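Local coordinates for spindle assembly abnormal protein 6 homolog (PDB 5AL7) that forms the central scaffold of centrioles, its homodimers assembling into the nine-fold symmetric cartwheel needed for centriole assembly and centrosome duplication, at residues R73-T77 and L154-A159. The protein carries 1 engineered substitution. Numbering follows the deposited sequence.
Sequences RMYIT and LPCRSA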
ATOM      1  N   ARG A  73       9.246  -1.190  10.373  1.00 32.14           N
ATOM      2  CA  ARG A  73      10.387  -1.735  11.109  1.00 30.79           C
ATOM      3  C   ARG A  73      11.199  -2.655  10.189  1.00 26.14           C
ATOM      4  O   ARG A  73      10.965  -3.866  10.143  1.00 23.74           O
ATOM      5  CB  ARG A  73       9.927  -2.481  12.369  1.00 29.15           C
ATOM      6  CG  ARG A  73       8.943  -1.706  13.251  1.00 28.66           C
ATOM      7  CD  ARG A  73       9.159  -2.040  14.730  1.00 49.75           C
ATOM      8  NE  ARG A  73       9.927  -1.007  15.430  1.00 67.93           N
ATOM      9  CZ  ARG A  73      10.688  -1.221  16.504  1.00 81.32           C
ATOM     10  NH1 ARG A  73      10.820  -2.443  17.011  1.00 81.19           N
ATOM     11  NH2 ARG A  73      11.342  -0.206  17.064  1.00 81.26           N
ATOM     12  N   MET A  74      12.117  -2.055   9.435  1.00 20.61           N
ATOM     13  CA  MET A  74      12.855  -2.753   8.390  1.00 20.12           C
ATOM     14  C   MET A  74      14.347  -2.883   8.650  1.00 34.63           C
ATOM     15  O   MET A  74      15.015  -1.924   9.040  1.00 40.42           O
ATOM     16  CB  MET A  74      12.628  -2.047   7.054  1.00 42.24           C
ATOM     17  CG  MET A  74      12.935  -2.883   5.832  1.00 46.81           C
ATOM     18  SD  MET A  74      12.460  -1.983   4.358  1.00 32.22           S
ATOM     19  CE  MET A  74      10.680  -2.137   4.444  1.00 30.40           C
ATOM     20  N   TYR A  75      14.864  -4.077   8.382  1.00 35.21           N
ATOM     21  CA  TYR A  75      16.279  -4.403   8.570  1.00 36.21           C
ATOM     22  C   TYR A  75      16.800  -4.961   7.271  1.00 30.61           C
ATOM     23  O   TYR A  75      16.187  -5.859   6.685  1.00 27.02           O
ATOM     24  CB  TYR A  75      16.471  -5.404   9.715  1.00 27.29           C
ATOM     25  CG  TYR A  75      15.760  -4.968  10.964  1.00 20.35           C
ATOM     26  CD1 TYR A  75      16.357  -4.089  11.858  1.00 28.14           C
ATOM     27  CD2 TYR A  75      14.472  -5.397  11.227  1.00 20.12           C
ATOM     28  CE1 TYR A  75      15.691  -3.676  13.016  1.00 30.88           C
ATOM     29  CE2 TYR A  75      13.802  -4.989  12.374  1.00 30.05           C
ATOM     30  CZ  TYR A  75      14.414  -4.132  13.263  1.00 27.57           C
ATOM     31  OH  TYR A  75      13.735  -3.724  14.386  1.00 36.31           O
ATOM     32  N   ILE A  76      17.874  -4.366   6.769  1.00 23.33           N
ATOM     33  CA  ILE A  76      18.352  -4.698   5.436  1.00 23.82           C
ATOM     34  C   ILE A  76      19.780  -5.196   5.461  1.00 29.56           C
ATOM     35  O   ILE A  76      20.634  -4.594   6.112  1.00 21.11           O
ATOM     36  CB  ILE A  76      18.264  -3.483   4.493  1.00 23.39           C
ATOM     37  CG1 ILE A  76      16.814  -3.023   4.365  1.00 39.40           C
ATOM     38  CG2 ILE A  76      18.852  -3.817   3.136  1.00 27.08           C
ATOM     39  CD1 ILE A  76      16.620  -1.878   3.412  1.00 50.14           C
ATOM     40  N   THR A  77      20.024  -6.295   4.747  1.00 27.49           N
ATOM     41  CA  THR A  77      21.375  -6.799   4.509  1.00 22.99           C
ATOM     42  C   THR A  77      21.726  -6.756   3.029  1.00 24.83           C
ATOM     43  O   THR A  77      21.071  -7.398   2.199  1.00 25.85           O
ATOM     44  CB  THR A  77      21.537  -8.240   5.017  1.00 29.63           C
ATOM     45  OG1 THR A  77      21.556  -8.234   6.449  1.00 52.75           O
ATOM     46  CG2 THR A  77      22.835  -8.813   4.539  1.00 27.33           C
ATOM     47  N   LEU A 154      25.699 -12.485   8.539  1.00 37.15           N
ATOM     48  CA  LEU A 154      25.733 -11.353   7.596  1.00 33.55           C
ATOM     49  C   LEU A 154      25.543  -9.993   8.281  1.00 39.59           C
ATOM     50  O   LEU A 154      24.640  -9.829   9.097  1.00 35.94           O
ATOM     51  CB  LEU A 154      24.643 -11.511   6.529  1.00 24.08           C
ATOM     52  CG  LEU A 154      24.712 -12.685   5.560  1.00 23.25           C
ATOM     53  CD1 LEU A 154      23.412 -12.800   4.809  1.00 22.54           C
ATOM     54  CD2 LEU A 154      25.876 -12.535   4.627  1.00 24.64           C
ATOM     55  N   PRO A 155      26.343  -8.987   7.890  1.00 31.87           N
ATOM     56  CA  PRO A 155      26.223  -7.639   8.458  1.00 27.99           C
ATOM     57  C   PRO A 155      24.898  -6.997   8.068  1.00 36.65           C
ATOM     58  O   PRO A 155      24.645  -6.749   6.889  1.00 59.41           O
ATOM     59  CB  PRO A 155      27.409  -6.881   7.848  1.00 26.69           C
ATOM     60  CG  PRO A 155      28.279  -7.911   7.251  1.00 27.34           C
ATOM     61  CD  PRO A 155      27.397  -9.053   6.870  1.00 34.03           C
ATOM     62  N   CYS A 156      24.038  -6.806   9.061  1.00 38.81           N
ATOM     63  CA  CYS A 156      22.696  -6.262   8.867  1.00 34.41           C
ATOM     64  C   CYS A 156      22.551  -4.832   9.377  1.00 31.69           C
ATOM     65  O   CYS A 156      23.196  -4.434  10.335  1.00 39.23           O
ATOM     66  CB  CYS A 156      21.673  -7.152   9.554  1.00 33.51           C
ATOM     67  SG  CYS A 156      20.081  -7.031   8.817  1.00 27.08           S
ATOM     68  N   ARG A 157      21.666  -4.083   8.742  1.00 32.50           N
ATOM     69  CA  ARG A 157      21.531  -2.661   8.992  1.00 28.68           C
ATOM     70  C   ARG A 157      20.093  -2.290   9.303  1.00 33.21           C
ATOM     71  O   ARG A 157      19.151  -2.939   8.836  1.00 21.96           O
ATOM     72  CB  ARG A 157      22.035  -1.897   7.766  1.00 45.79           C
ATOM     73  CG  ARG A 157      22.182  -0.410   7.926  1.00 62.66           C
ATOM     74  CD  ARG A 157      21.813   0.289   6.622  1.00 74.00           C
ATOM     75  NE  ARG A 157      22.440   1.604   6.476  1.00 77.85           N
ATOM     76  CZ  ARG A 157      21.978   2.715   7.041  1.00 81.94           C
ATOM     77  NH1 ARG A 157      20.897   2.670   7.810  1.00 78.99           N
ATOM     78  NH2 ARG A 157      22.604   3.869   6.851  1.00 85.80           N
ATOM     79  N   SER A 158      19.912  -1.263  10.118  1.00 42.62           N
ATOM     80  CA  SER A 158      18.572  -0.736  10.341  1.00 36.31           C
ATOM     81  C   SER A 158      18.238   0.262   9.235  1.00 36.72           C
ATOM     82  O   SER A 158      18.875   1.313   9.132  1.00 43.10           O
ATOM     83  CB  SER A 158      18.460  -0.088  11.701  1.00 26.00           C
ATOM     84  OG  SER A 158      17.096   0.077  12.003  1.00 41.34           O
ATOM     85  N   ALA A 159      17.284  -0.091   8.379  1.00 27.86           N
ATOM     86  CA  ALA A 159      16.985   0.704   7.189  1.00 29.62           C
ATOM     87  C   ALA A 159      16.596   2.152   7.504  1.00 37.68           C
ATOM     88  O   ALA A 159      15.728   2.415   8.351  1.00 36.51           O
ATOM     89  CB  ALA A 159      15.891   0.037   6.387  1.00 31.48           C
TER
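Ile76 and Arg157 form the hydrogen-bonded pair of a short antiparallel join between strands 70-80 and 149-158, gripping each other twice: Ile76 N donates to Arg157 O at 2.8 Å, and Arg157 N returns a bond to Ile76 O at 2.9 Å. Tyr75 and Ser158 follow as the non-hydrogen-bonded pair, and a third bond, Ala159 N to Met74 O at 3.0 Å, extends the pairing just past the end of strand 149-158. The segment axes run at 145°, well short of strictly antiparallel, as in a twisted sheet.

Side chains alternate between the two faces. On the face of Ile76, the small methyl of Ala159 touches two longer side chains: its CB lies 3.6 Å from Ile76 CD1 and 3.9 Å from Met74 CB. With CG anti to the backbone N (chi1 -161°), Met74 sends its flexible thioether away from strand 149-158 to Val164 and Tyr167 of helix 161-187, the helix that also meets Ile76 and Ala159. Arg157 shares this face, but its long chain leads the guanidinium away from strand 70-80; NH1 bonds back to Ser158 O, in the guanidinium plane, while NH2 reaches Ser12.

Across the sheet, beta-branched Thr77 divides its two branches. Its methyl CG2 meets Leu154 CB at 3.8 Å, the two side chains crossing at about a right angle, whereas OG1 makes a weak bond to Pro155 O; proline has no N-H to donate, but its carbonyl can still accept. Compact Cys156 brings SG to 4.1 Å from Tyr75 CB.

Strands 60-67 and 136-142 flank this pair, placing it centrally in the beta-sheet of the SAS-6 N-terminal head domain, an XRCC4-like fold, just before helix 161-187, which leads toward the predicted coiled coil.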